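Local coordinates for Svp1-like protein 2 (Kluyveromyces lactis, PDB 4V16) that belongs to the phosphoinositide-binding PROPPIN family and probably associates with membranes through its beta-propeller, with likely roles in mitochondrial or peroxisomal functions, at residues D200-R205 and L222-I227; F218-D223 and T247-E252; S281-I286 and V297-R302. All coordinates share one frame; numbering follows the deposited sequence.

Contact 1 (D200-R205 and L222-I227)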
ATOM      1  N   ASP A 200     -16.075   9.086   4.715  1.00 38.15           N
ATOM      2  CA  ASP A 200     -16.846   8.666   5.876  1.00 41.99           C
ATOM      3  C   ASP A 200     -16.114   7.554   6.615  1.00 39.28           C
ATOM      4  O   ASP A 200     -16.028   7.561   7.842  1.00 38.46           O
ATOM      5  CB  ASP A 200     -18.242   8.190   5.462  1.00 47.85           C
ATOM      6  CG  ASP A 200     -19.028   9.254   4.719  1.00 62.32           C
ATOM      7  OD1 ASP A 200     -18.642  10.441   4.785  1.00 57.44           O
ATOM      8  OD2 ASP A 200     -20.040   8.901   4.073  1.00 63.54           O
ATOM      9  N   GLY A 201     -15.586   6.600   5.854  1.00 36.06           N
ATOM     10  CA  GLY A 201     -14.891   5.461   6.422  1.00 35.98           C
ATOM     11  C   GLY A 201     -15.831   4.533   7.168  1.00 42.55           C
ATOM     12  O   GLY A 201     -15.390   3.686   7.945  1.00 38.01           O
ATOM     13  N   THR A 202     -17.130   4.691   6.929  1.00 40.75           N
ATOM     14  CA  THR A 202     -18.138   3.877   7.600  1.00 39.10           C
ATOM     15  C   THR A 202     -18.355   2.551   6.880  1.00 38.06           C
ATOM     16  O   THR A 202     -18.587   1.523   7.517  1.00 40.56           O
ATOM     17  CB  THR A 202     -19.482   4.621   7.699  1.00 36.93           C
ATOM     18  OG1 THR A 202     -19.846   5.137   6.413  1.00 52.33           O
ATOM     19  CG2 THR A 202     -19.384   5.768   8.691  1.00 36.15           C
ATOM     20  N   LEU A 203     -18.272   2.582   5.552  1.00 36.16           N
ATOM     21  CA  LEU A 203     -18.520   1.402   4.728  1.00 35.20           C
ATOM     22  C   LEU A 203     -17.284   1.009   3.927  1.00 35.99           C
ATOM     23  O   LEU A 203     -16.633   1.856   3.314  1.00 38.00           O
ATOM     24  CB  LEU A 203     -19.691   1.654   3.778  1.00 39.19           C
ATOM     25  CG  LEU A 203     -20.969   2.204   4.413  1.00 50.50           C
ATOM     26  CD1 LEU A 203     -21.993   2.534   3.338  1.00 55.15           C
ATOM     27  CD2 LEU A 203     -21.544   1.221   5.421  1.00 46.99           C
ATOM     28  N   ILE A 204     -16.977  -0.285   3.937  1.00 35.41           N
ATOM     29  CA  ILE A 204     -15.867  -0.836   3.168  1.00 32.64           C
ATOM     30  C   ILE A 204     -16.403  -1.865   2.178  1.00 32.69           C
ATOM     31  O   ILE A 204     -16.819  -2.956   2.571  1.00 31.27           O
ATOM     32  CB  ILE A 204     -14.814  -1.489   4.081  1.00 36.81           C
ATOM     33  CG1 ILE A 204     -14.240  -0.451   5.048  1.00 33.18           C
ATOM     34  CG2 ILE A 204     -13.694  -2.112   3.255  1.00 34.16           C
ATOM     35  CD1 ILE A 204     -13.565  -1.060   6.248  1.00 47.50           C
ATOM     36  N   ARG A 205     -16.387  -1.513   0.895  1.00 37.03           N
ATOM     37  CA  ARG A 205     -16.962  -2.363  -0.143  1.00 35.54           C
ATOM     38  C   ARG A 205     -15.892  -3.164  -0.874  1.00 32.94           C
ATOM     39  O   ARG A 205     -14.756  -2.714  -1.015  1.00 33.93           O
ATOM     40  CB  ARG A 205     -17.752  -1.518  -1.142  1.00 33.41           C
ATOM     41  CG  ARG A 205     -18.923  -0.769  -0.523  1.00 32.77           C
ATOM     42  CD  ARG A 205     -20.006  -0.489  -1.551  1.00 41.75           C
ATOM     43  NE  ARG A 205     -21.200   0.097  -0.943  1.00 48.65           N
ATOM     44  CZ  ARG A 205     -21.502   1.395  -0.944  1.00 51.46           C
ATOM     45  NH1 ARG A 205     -20.706   2.282  -1.530  1.00 44.66           N
ATOM     46  NH2 ARG A 205     -22.617   1.810  -0.357  1.00 53.32           N
ATOM     47  N   LEU A 222     -20.242   3.130  13.389  1.00 46.84           N
ATOM     48  CA  LEU A 222     -21.339   4.062  13.163  1.00 47.36           C
ATOM     49  C   LEU A 222     -20.817   5.461  12.866  1.00 47.67           C
ATOM     50  O   LEU A 222     -21.312   6.141  11.966  1.00 42.15           O
ATOM     51  CB  LEU A 222     -22.270   4.098  14.376  1.00 43.78           C
ATOM     52  CG  LEU A 222     -23.023   2.804  14.692  1.00 50.13           C
ATOM     53  CD1 LEU A 222     -23.846   2.987  15.952  1.00 52.83           C
ATOM     54  CD2 LEU A 222     -23.913   2.385  13.532  1.00 59.37           C
ATOM     55  N   ASP A 223     -19.811   5.887  13.625  1.00 43.28           N
ATOM     56  CA  ASP A 223     -19.263   7.229  13.478  1.00 38.01           C
ATOM     57  C   ASP A 223     -18.270   7.286  12.322  1.00 42.53           C
ATOM     58  O   ASP A 223     -17.702   6.269  11.925  1.00 47.01           O
ATOM     59  CB  ASP A 223     -18.598   7.694  14.780  1.00 48.37           C
ATOM     60  CG  ASP A 223     -17.721   6.624  15.412  1.00 56.98           C
ATOM     61  OD1 ASP A 223     -17.146   5.795  14.674  1.00 52.90           O
ATOM     62  OD2 ASP A 223     -17.610   6.616  16.657  1.00 61.80           O
ATOM     63  N   ARG A 224     -18.072   8.484  11.784  1.00 46.25           N
ATOM     64  CA  ARG A 224     -17.197   8.676  10.636  1.00 37.47           C
ATOM     65  C   ARG A 224     -15.742   8.840  11.061  1.00 40.03           C
ATOM     66  O   ARG A 224     -15.435   9.534  12.031  1.00 35.47           O
ATOM     67  CB  ARG A 224     -17.649   9.892   9.828  1.00 37.96           C
ATOM     68  CG  ARG A 224     -18.962   9.678   9.096  1.00 45.76           C
ATOM     69  CD  ARG A 224     -19.455  10.959   8.444  1.00 42.05           C
ATOM     70  NE  ARG A 224     -19.749  11.993   9.431  1.00 46.37           N
ATOM     71  CZ  ARG A 224     -20.273  13.181   9.142  1.00 47.91           C
ATOM     72  NH1 ARG A 224     -20.567  13.495   7.886  1.00 50.06           N
ATOM     73  NH2 ARG A 224     -20.503  14.056  10.111  1.00 43.36           N
ATOM     74  N   THR A 225     -14.855   8.187  10.317  1.00 42.84           N
ATOM     75  CA  THR A 225     -13.423   8.233  10.576  1.00 37.71           C
ATOM     76  C   THR A 225     -12.661   8.218   9.261  1.00 35.14           C
ATOM     77  O   THR A 225     -13.175   7.754   8.244  1.00 38.17           O
ATOM     78  CB  THR A 225     -12.957   7.037  11.429  1.00 40.56           C
ATOM     79  OG1 THR A 225     -13.355   5.814  10.797  1.00 39.73           O
ATOM     80  CG2 THR A 225     -13.548   7.102  12.831  1.00 45.50           C
ATOM     81  N   SER A 226     -11.435   8.728   9.281  1.00 35.82           N
ATOM     82  CA  SER A 226     -10.544   8.591   8.139  1.00 39.29           C
ATOM     83  C   SER A 226      -9.760   7.292   8.284  1.00 36.26           C
ATOM     84  O   SER A 226      -9.222   6.997   9.351  1.00 33.20           O
ATOM     85  CB  SER A 226      -9.597   9.787   8.029  1.00 34.27           C
ATOM     86  OG  SER A 226      -8.793   9.912   9.189  1.00 57.76           O
ATOM     87  N   ILE A 227      -9.711   6.516   7.207  1.00 38.01           N
ATOM     88  CA  ILE A 227      -9.048   5.218   7.221  1.00 32.85           C
ATOM     89  C   ILE A 227      -7.578   5.355   6.836  1.00 29.33           C
ATOM     90  O   ILE A 227      -7.246   5.887   5.777  1.00 40.46           O
ATOM     91  CB  ILE A 227      -9.763   4.239   6.276  1.00 28.67           C
ATOM     92  CG1 ILE A 227     -11.126   3.871   6.868  1.00 30.25           C
ATOM     93  CG2 ILE A 227      -8.936   2.977   6.058  1.00 29.29           C
ATOM     94  CD1 ILE A 227     -12.092   3.285   5.870  1.00 44.54           C
TER
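G201 and I227 form the closely packed half of this contact: CD1 of I227 lies 3.6 Å from CA of G201, and I227 also points its side chain toward the turn. The glycine fits both criteria for its place, since its phi is positive and a beta carbon would project into T225 O. Next to it one backbone bond pins the two loops, T225 N to D200 O at 2.8 Å.

The solvent side is looser. The aliphatic part of R224 runs across D200, CD standing 3.8 Å from OD1. The chain then bends at chi3 (-63°), and NH1 of R224 remains 4.8 Å from OD1 of D200, too far for a salt bridge. Nearby, T202 rests its methyl CG2 on the loop backbone, 3.7 Å from D223 O.

Around these loops, I204 pairs through its backbone with F218 of strand 214-219, and T202 with R220 just beyond the end of that strand. The contact lies where two successive blades of the beta-propeller meet: I204 and I227 both lean on V241 of strand 238-243 in the following sheet, and I227 also touches M184 of strand 182-187.

Contact 2 (F218-D223 and T247-E252); sequences FRRGLD and TLHVFE
R220 NH2 donates to D223 OD1 at 2.9 Å, a salt-bridge bond that lies almost in the guanidinium plane and meets the oxygen nearly end-on. Each charged group has a second partner: R220 NE bonds to G201 O, and D223 OD2 pairs with K245. These bonds fix the rotation of the guanidinium, whose aliphatic stem makes the contact with H249. With CG anti to the backbone N (chi1 -178°), that carbon lies over a face of the H249 imidazole, 3.9 Å from the ring centroid. CG2 of T247 covers the opposite face, so the imidazole is held between two aliphatic groups.

In the beta-propeller this is a blade-to-blade interface. Strand 214-219 is the outermost strand of one four-stranded sheet, and strand 247-252 is third in the next; their nearest CA atoms are 7.5 Å apart (F218 and F251) and no hydrogen bonds link the two segments.

The phenylalanines fill that spacing. F251 CB stands 3.7 Å from the F218 ring centroid and only 7° off its normal, a CH-pi contact over the face. The rings themselves are oblique, with planes at 34° and centroids 5.0 Å apart. Were F218 replaced by alanine, a gap would probably open against V206 and F251, whose CB would lose the ring face beneath it. Farther along, the F251 ring presents its edge to the bend of the chain: CE1 is 4.0 Å from R219 O, and CZ is 4.1 Å from R220 CA.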
ATOM      1  N   PHE A 218     -18.820  -4.223   4.143  1.00 39.77           N
ATOM      2  CA  PHE A 218     -18.558  -4.261   5.575  1.00 34.98           C
ATOM      3  C   PHE A 218     -18.930  -2.946   6.250  1.00 34.48           C
ATOM      4  O   PHE A 218     -19.031  -1.907   5.596  1.00 38.54           O
ATOM      5  CB  PHE A 218     -17.086  -4.576   5.835  1.00 36.66           C
ATOM      6  CG  PHE A 218     -16.640  -5.893   5.272  1.00 37.49           C
ATOM      7  CD1 PHE A 218     -17.097  -7.083   5.817  1.00 31.04           C
ATOM      8  CD2 PHE A 218     -15.757  -5.944   4.206  1.00 34.46           C
ATOM      9  CE1 PHE A 218     -16.688  -8.297   5.304  1.00 33.56           C
ATOM     10  CE2 PHE A 218     -15.343  -7.155   3.690  1.00 34.61           C
ATOM     11  CZ  PHE A 218     -15.808  -8.333   4.240  1.00 42.22           C
ATOM     12  N   ARG A 219     -19.133  -3.003   7.561  1.00 35.82           N
ATOM     13  CA  ARG A 219     -19.438  -1.820   8.354  1.00 38.78           C
ATOM     14  C   ARG A 219     -18.391  -1.661   9.454  1.00 36.79           C
ATOM     15  O   ARG A 219     -18.357  -2.436  10.410  1.00 40.93           O
ATOM     16  CB  ARG A 219     -20.844  -1.923   8.946  1.00 41.04           C
ATOM     17  CG  ARG A 219     -21.334  -0.650   9.608  1.00 44.82           C
ATOM     18  CD  ARG A 219     -22.824  -0.449   9.380  1.00 54.24           C
ATOM     19  NE  ARG A 219     -23.311   0.775  10.010  1.00 67.63           N
ATOM     20  CZ  ARG A 219     -23.077   2.001   9.551  1.00 68.07           C
ATOM     21  NH1 ARG A 219     -22.350   2.182   8.456  1.00 59.69           N
ATOM     22  NH2 ARG A 219     -23.564   3.054  10.194  1.00 67.34           N
ATOM     23  N   ARG A 220     -17.526  -0.661   9.306  1.00 33.82           N
ATOM     24  CA  ARG A 220     -16.445  -0.441  10.262  1.00 37.47           C
ATOM     25  C   ARG A 220     -16.984   0.067  11.594  1.00 37.83           C
ATOM     26  O   ARG A 220     -16.542  -0.366  12.653  1.00 41.15           O
ATOM     27  CB  ARG A 220     -15.423   0.550   9.703  1.00 36.77           C
ATOM     28  CG  ARG A 220     -14.226   0.799  10.623  1.00 39.79           C
ATOM     29  CD  ARG A 220     -13.743   2.235  10.542  1.00 40.69           C
ATOM     30  NE  ARG A 220     -14.796   3.199  10.862  1.00 44.09           N
ATOM     31  CZ  ARG A 220     -15.146   3.555  12.095  1.00 39.57           C
ATOM     32  NH1 ARG A 220     -14.536   3.029  13.149  1.00 48.03           N
ATOM     33  NH2 ARG A 220     -16.116   4.441  12.274  1.00 35.57           N
ATOM     34  N   GLY A 221     -17.930   0.996  11.531  1.00 36.37           N
ATOM     35  CA  GLY A 221     -18.499   1.586  12.728  1.00 34.14           C
ATOM     36  C   GLY A 221     -19.601   2.563  12.374  1.00 42.12           C
ATOM     37  O   GLY A 221     -19.866   2.802  11.197  1.00 49.69           O
ATOM     38  N   LEU A 222     -20.242   3.130  13.389  1.00 46.84           N
ATOM     39  CA  LEU A 222     -21.339   4.062  13.163  1.00 47.36           C
ATOM     40  C   LEU A 222     -20.817   5.461  12.866  1.00 47.67           C
ATOM     41  O   LEU A 222     -21.312   6.141  11.966  1.00 42.15           O
ATOM     42  CB  LEU A 222     -22.270   4.098  14.376  1.00 43.78           C
ATOM     43  CG  LEU A 222     -23.023   2.804  14.692  1.00 50.13           C
ATOM     44  CD1 LEU A 222     -23.846   2.987  15.952  1.00 52.83           C
ATOM     45  CD2 LEU A 222     -23.913   2.385  13.532  1.00 59.37           C
ATOM     46  N   ASP A 223     -19.811   5.887  13.625  1.00 43.28           N
ATOM     47  CA  ASP A 223     -19.263   7.229  13.478  1.00 38.01           C
ATOM     48  C   ASP A 223     -18.270   7.286  12.322  1.00 42.53           C
ATOM     49  O   ASP A 223     -17.702   6.269  11.925  1.00 47.01           O
ATOM     50  CB  ASP A 223     -18.598   7.694  14.780  1.00 48.37           C
ATOM     51  CG  ASP A 223     -17.721   6.624  15.412  1.00 56.98           C
ATOM     52  OD1 ASP A 223     -17.146   5.795  14.674  1.00 52.90           O
ATOM     53  OD2 ASP A 223     -17.610   6.616  16.657  1.00 61.80           O
ATOM     54  N   THR A 247      -8.030   1.967  15.882  1.00 33.73           N
ATOM     55  CA  THR A 247      -8.527   0.629  16.157  1.00 30.89           C
ATOM     56  C   THR A 247      -8.197  -0.263  14.965  1.00 31.40           C
ATOM     57  O   THR A 247      -8.475   0.097  13.818  1.00 27.78           O
ATOM     58  CB  THR A 247     -10.049   0.625  16.407  1.00 33.37           C
ATOM     59  OG1 THR A 247     -10.364   1.509  17.490  1.00 34.14           O
ATOM     60  CG2 THR A 247     -10.542  -0.779  16.736  1.00 29.45           C
ATOM     61  N   LEU A 248      -7.589  -1.414  15.236  1.00 30.44           N
ATOM     62  CA  LEU A 248      -7.301  -2.396  14.198  1.00 25.40           C
ATOM     63  C   LEU A 248      -8.498  -3.324  14.011  1.00 25.88           C
ATOM     64  O   LEU A 248      -8.893  -4.029  14.940  1.00 28.23           O
ATOM     65  CB  LEU A 248      -6.048  -3.202  14.552  1.00 28.35           C
ATOM     66  CG  LEU A 248      -5.695  -4.384  13.640  1.00 29.87           C
ATOM     67  CD1 LEU A 248      -5.463  -3.922  12.212  1.00 25.44           C
ATOM     68  CD2 LEU A 248      -4.470  -5.115  14.173  1.00 25.61           C
ATOM     69  N   HIS A 249      -9.074  -3.306  12.812  1.00 30.36           N
ATOM     70  CA  HIS A 249     -10.189  -4.184  12.463  1.00 30.64           C
ATOM     71  C   HIS A 249      -9.728  -5.329  11.569  1.00 32.83           C
ATOM     72  O   HIS A 249      -8.721  -5.215  10.870  1.00 35.74           O
ATOM     73  CB  HIS A 249     -11.292  -3.404  11.747  1.00 31.54           C
ATOM     74  CG  HIS A 249     -11.864  -2.280  12.552  1.00 34.10           C
ATOM     75  ND1 HIS A 249     -12.966  -2.433  13.364  1.00 36.28           N
ATOM     76  CD2 HIS A 249     -11.492  -0.983  12.662  1.00 31.86           C
ATOM     77  CE1 HIS A 249     -13.246  -1.280  13.945  1.00 38.05           C
ATOM     78  NE2 HIS A 249     -12.367  -0.384  13.535  1.00 41.33           N
ATOM     79  N   VAL A 250     -10.473  -6.429  11.596  1.00 35.99           N
ATOM     80  CA  VAL A 250     -10.248  -7.539  10.677  1.00 31.69           C
ATOM     81  C   VAL A 250     -11.597  -8.072  10.207  1.00 30.11           C
ATOM     82  O   VAL A 250     -12.435  -8.450  11.023  1.00 32.04           O
ATOM     83  CB  VAL A 250      -9.438  -8.672  11.329  1.00 28.66           C
ATOM     84  CG1 VAL A 250      -9.153  -9.772  10.317  1.00 28.01           C
ATOM     85  CG2 VAL A 250      -8.137  -8.130  11.906  1.00 28.95           C
ATOM     86  N   PHE A 251     -11.801  -8.090   8.894  1.00 30.15           N
ATOM     87  CA  PHE A 251     -13.060  -8.537   8.309  1.00 31.15           C
ATOM     88  C   PHE A 251     -12.869  -9.855   7.565  1.00 31.87           C
ATOM     89  O   PHE A 251     -11.878 -10.031   6.859  1.00 34.65           O
ATOM     90  CB  PHE A 251     -13.614  -7.472   7.361  1.00 29.20           C
ATOM     91  CG  PHE A 251     -13.803  -6.126   8.004  1.00 31.40           C
ATOM     92  CD1 PHE A 251     -14.994  -5.804   8.636  1.00 34.91           C
ATOM     93  CD2 PHE A 251     -12.793  -5.179   7.972  1.00 31.21           C
ATOM     94  CE1 PHE A 251     -15.171  -4.563   9.228  1.00 30.80           C
ATOM     95  CE2 PHE A 251     -12.965  -3.938   8.561  1.00 28.78           C
ATOM     96  CZ  PHE A 251     -14.156  -3.631   9.188  1.00 27.26           C
ATOM     97  N   GLU A 252     -13.813 -10.779   7.734  1.00 35.12           N
ATOM     98  CA  GLU A 252     -13.772 -12.056   7.027  1.00 34.78           C
ATOM     99  C   GLU A 252     -14.542 -11.934   5.717  1.00 36.96           C
ATOM    100  O   GLU A 252     -15.602 -11.311   5.668  1.00 37.25           O
ATOM    101  CB  GLU A 252     -14.343 -13.180   7.891  1.00 39.37           C
ATOM    102  CG  GLU A 252     -13.887 -14.562   7.457  1.00 51.93           C
ATOM    103  CD  GLU A 252     -14.233 -15.643   8.464  1.00 59.79           C
ATOM    104  OE1 GLU A 252     -15.299 -15.541   9.108  1.00 52.57           O
ATOM    105  OE2 GLU A 252     -13.435 -16.594   8.610  1.00 58.66           O
TER

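Contact 3 (S281-I286 and V297-R302)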
ATOM      1  N   SER A 281       1.883  10.164  16.674  1.00 53.24           N
ATOM      2  CA  SER A 281       1.502   9.208  15.640  1.00 51.25           C
ATOM      3  C   SER A 281       0.260   9.667  14.881  1.00 45.18           C
ATOM      4  O   SER A 281      -0.740  10.055  15.485  1.00 47.45           O
ATOM      5  CB  SER A 281       1.254   7.829  16.254  1.00 53.42           C
ATOM      6  OG  SER A 281       2.452   7.264  16.761  1.00 47.38           O
ATOM      7  N   ASN A 282       0.335   9.624  13.553  1.00 37.78           N
ATOM      8  CA  ASN A 282      -0.798   9.984  12.706  1.00 41.19           C
ATOM      9  C   ASN A 282      -0.838   9.179  11.404  1.00 36.91           C
ATOM     10  O   ASN A 282      -1.633   9.470  10.510  1.00 33.48           O
ATOM     11  CB  ASN A 282      -0.765  11.482  12.391  1.00 41.48           C
ATOM     12  CG  ASN A 282       0.565  11.930  11.821  1.00 41.30           C
ATOM     13  OD1 ASN A 282       0.864  11.700  10.649  1.00 45.43           O
ATOM     14  ND2 ASN A 282       1.369  12.588  12.649  1.00 45.07           N
ATOM     15  N   ASP A 283       0.014   8.162  11.307  1.00 36.28           N
ATOM     16  CA  ASP A 283       0.091   7.338  10.105  1.00 31.31           C
ATOM     17  C   ASP A 283       0.722   5.992  10.436  1.00 29.01           C
ATOM     18  O   ASP A 283       1.525   5.888  11.361  1.00 30.44           O
ATOM     19  CB  ASP A 283       0.901   8.050   9.013  1.00 30.49           C
ATOM     20  CG  ASP A 283       0.836   7.339   7.669  1.00 35.13           C
ATOM     21  OD1 ASP A 283      -0.274   6.946   7.251  1.00 43.56           O
ATOM     22  OD2 ASP A 283       1.895   7.174   7.026  1.00 32.38           O
ATOM     23  N   CYS A 284       0.345   4.963   9.684  1.00 26.15           N
ATOM     24  CA  CYS A 284       0.961   3.649   9.817  1.00 25.95           C
ATOM     25  C   CYS A 284       0.683   2.820   8.570  1.00 30.47           C
ATOM     26  O   CYS A 284      -0.031   3.264   7.669  1.00 32.72           O
ATOM     27  CB  CYS A 284       0.444   2.928  11.067  1.00 29.76           C
ATOM     28  SG  CYS A 284      -1.278   2.370  10.976  1.00 33.21           S
ATOM     29  N   LYS A 285       1.259   1.623   8.513  1.00 26.64           N
ATOM     30  CA  LYS A 285       0.990   0.703   7.413  1.00 29.25           C
ATOM     31  C   LYS A 285       0.956  -0.739   7.909  1.00 29.51           C
ATOM     32  O   LYS A 285       1.772  -1.149   8.737  1.00 28.76           O
ATOM     33  CB  LYS A 285       2.034   0.868   6.305  1.00 28.24           C
ATOM     34  CG  LYS A 285       1.933   2.206   5.591  1.00 30.12           C
ATOM     35  CD  LYS A 285       2.832   2.284   4.371  1.00 25.87           C
ATOM     36  CE  LYS A 285       2.661   3.618   3.656  1.00 26.99           C
ATOM     37  NZ  LYS A 285       3.496   3.731   2.428  1.00 41.23           N
ATOM     38  N   ILE A 286      -0.008  -1.493   7.391  1.00 24.49           N
ATOM     39  CA  ILE A 286      -0.242  -2.866   7.811  1.00 24.77           C
ATOM     40  C   ILE A 286       0.518  -3.840   6.914  1.00 29.43           C
ATOM     41  O   ILE A 286       0.689  -3.591   5.720  1.00 27.00           O
ATOM     42  CB  ILE A 286      -1.743  -3.225   7.770  1.00 25.43           C
ATOM     43  CG1 ILE A 286      -2.591  -2.146   8.449  1.00 29.30           C
ATOM     44  CG2 ILE A 286      -1.985  -4.572   8.435  1.00 25.18           C
ATOM     45  CD1 ILE A 286      -4.049  -2.202   8.061  1.00 27.87           C
ATOM     46  N   VAL A 297       3.600  -1.001  11.180  1.00 26.25           N
ATOM     47  CA  VAL A 297       4.808  -0.182  11.229  1.00 31.00           C
ATOM     48  C   VAL A 297       4.462   1.272  11.535  1.00 29.84           C
ATOM     49  O   VAL A 297       3.639   1.878  10.848  1.00 32.70           O
ATOM     50  CB  VAL A 297       5.589  -0.257   9.905  1.00 29.72           C
ATOM     51  CG1 VAL A 297       6.717   0.767   9.880  1.00 27.94           C
ATOM     52  CG2 VAL A 297       6.139  -1.662   9.702  1.00 31.03           C
ATOM     53  N   TRP A 298       5.100   1.821  12.564  1.00 30.11           N
ATOM     54  CA  TRP A 298       4.877   3.205  12.971  1.00 33.01           C
ATOM     55  C   TRP A 298       6.068   4.075  12.567  1.00 33.32           C
ATOM     56  O   TRP A 298       7.143   3.955  13.154  1.00 31.77           O
ATOM     57  CB  TRP A 298       4.652   3.291  14.479  1.00 37.43           C
ATOM     58  CG  TRP A 298       3.499   2.466  14.968  1.00 34.89           C
ATOM     59  CD1 TRP A 298       3.560   1.222  15.523  1.00 33.39           C
ATOM     60  CD2 TRP A 298       2.112   2.829  14.947  1.00 30.64           C
ATOM     61  NE1 TRP A 298       2.299   0.786  15.850  1.00 30.03           N
ATOM     62  CE2 TRP A 298       1.392   1.754  15.507  1.00 32.05           C
ATOM     63  CE3 TRP A 298       1.408   3.957  14.511  1.00 26.01           C
ATOM     64  CZ2 TRP A 298       0.004   1.773  15.643  1.00 30.88           C
ATOM     65  CZ3 TRP A 298       0.030   3.974  14.645  1.00 31.84           C
ATOM     66  CH2 TRP A 298      -0.656   2.887  15.205  1.00 31.34           C
ATOM     67  N   PRO A 299       5.888   4.955  11.565  1.00 34.48           N
ATOM     68  CA  PRO A 299       7.028   5.724  11.044  1.00 32.31           C
ATOM     69  C   PRO A 299       7.652   6.692  12.051  1.00 38.40           C
ATOM     70  O   PRO A 299       8.867   6.654  12.245  1.00 38.99           O
ATOM     71  CB  PRO A 299       6.424   6.497   9.865  1.00 30.23           C
ATOM     72  CG  PRO A 299       4.966   6.552  10.137  1.00 30.95           C
ATOM     73  CD  PRO A 299       4.635   5.284  10.860  1.00 32.36           C
ATOM     74  N   ASN A 300       6.841   7.543  12.673  1.00 38.99           N
ATOM     75  CA  ASN A 300       7.369   8.569  13.569  1.00 40.16           C
ATOM     76  C   ASN A 300       8.061   7.983  14.801  1.00 41.34           C
ATOM     77  O   ASN A 300       9.103   8.481  15.226  1.00 45.76           O
ATOM     78  CB  ASN A 300       6.250   9.517  14.004  1.00 41.00           C
ATOM     79  CG  ASN A 300       5.768  10.413  12.872  1.00 54.33           C
ATOM     80  OD1 ASN A 300       6.515  10.716  11.939  1.00 57.46           O
ATOM     81  ND2 ASN A 300       4.515  10.845  12.952  1.00 52.27           N
ATOM     82  N   ARG A 301       7.488   6.924  15.362  1.00 41.17           N
ATOM     83  CA  ARG A 301       8.063   6.281  16.542  1.00 36.76           C
ATOM     84  C   ARG A 301       9.145   5.274  16.165  1.00 38.26           C
ATOM     85  O   ARG A 301       9.832   4.745  17.039  1.00 38.26           O
ATOM     86  CB  ARG A 301       6.973   5.576  17.352  1.00 40.65           C
ATOM     87  CG  ARG A 301       5.801   6.467  17.719  1.00 48.84           C
ATOM     88  CD  ARG A 301       5.706   6.693  19.218  1.00 54.59           C
ATOM     89  NE  ARG A 301       5.276   5.499  19.943  1.00 58.76           N
ATOM     90  CZ  ARG A 301       4.045   4.998  19.900  1.00 69.34           C
ATOM     91  NH1 ARG A 301       3.109   5.569  19.150  1.00 56.90           N
ATOM     92  NH2 ARG A 301       3.748   3.910  20.599  1.00 69.54           N
ATOM     93  N   ARG A 302       9.292   5.022  14.864  1.00 43.44           N
ATOM     94  CA  ARG A 302      10.202   3.992  14.367  1.00 42.38           C
ATOM     95  C   ARG A 302       9.955   2.682  15.109  1.00 39.19           C
ATOM     96  O   ARG A 302      10.830   2.180  15.814  1.00 40.38           O
ATOM     97  CB  ARG A 302      11.661   4.427  14.522  1.00 48.15           C
ATOM     98  CG  ARG A 302      12.022   5.701  13.768  1.00 54.93           C
ATOM     99  CD  ARG A 302      13.521   5.960  13.812  1.00 52.73           C
ATOM    100  NE  ARG A 302      14.272   4.949  13.064  1.00 62.62           N
ATOM    101  CZ  ARG A 302      14.730   5.099  11.823  1.00 61.33           C
ATOM    102  NH1 ARG A 302      14.534   6.230  11.153  1.00 67.21           N
ATOM    103  NH2 ARG A 302      15.400   4.111  11.242  1.00 50.09           N
TER
HETATM  104  O   HOH W   1       4.270   6.781  14.303  1.00 23.83           O
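W298 and C284 face each other at the open end of the antiparallel hairpin made by strands 285-288 and 293-298, the first two strands of the propeller's last four-stranded sheet. C284 CB lies over the six-membered ring, 4.0 Å from its centroid and 25° off the normal, which qualifies as CH-pi. The sulfur comes in obliquely, with SG 4.6 Å from the same centroid. W298 has CG anti to its carbonyl carbon (chi1 -58°), a turn that brings the far end of the indole back toward C284, while NE1 is bonded to D305.

Backbone pairing sets this register. K285 and V297 form a hydrogen-bonded pair: V297 N to K285 O is 3.1 Å, whereas K285 N to V297 O is weak at 3.3 Å. The lysine leads its end away to E21 and Y20, and V297 and P299 also touch Y20, so the hairpin packs on strand 19-22 of the first sheet.

Beyond the strands, the N282 and N300 side chains cross at about a right angle with amide planes 65° apart; their ND2 atoms come within 3.6 Å, and N300 ND2 bonds to G280 O. R301 folds back, offering the edge of its guanidinium to S281: NH1 to OG is a weak bond of 3.0 Å. A water hydrogen-bonds S281 OG at 3.1 Å and accepts a weak, longer bond from R301 N.

Overall arrangement
Contacts 1 and 2 are neighbours, their centres 8 Å apart; they share L222 and D223 and are tied by pairing of strands 203-208 and 214-219. Both join the sheet ending at 214-219 to the following one, contact 1 through the loop entering strand 227-232 and contact 2 through strand 247-252. Contact 3 comes later in the chain, past the engineered Gly-Ser linker, at the open end of the first hairpin of the last sheet. Its centre is 20 Å from either of the others, and its nearest atoms are about 7 Å from contact 1 and 5 Å from contact 2. Together they sample two levels of propeller construction: packing between successive blades, and hairpin pairing within one.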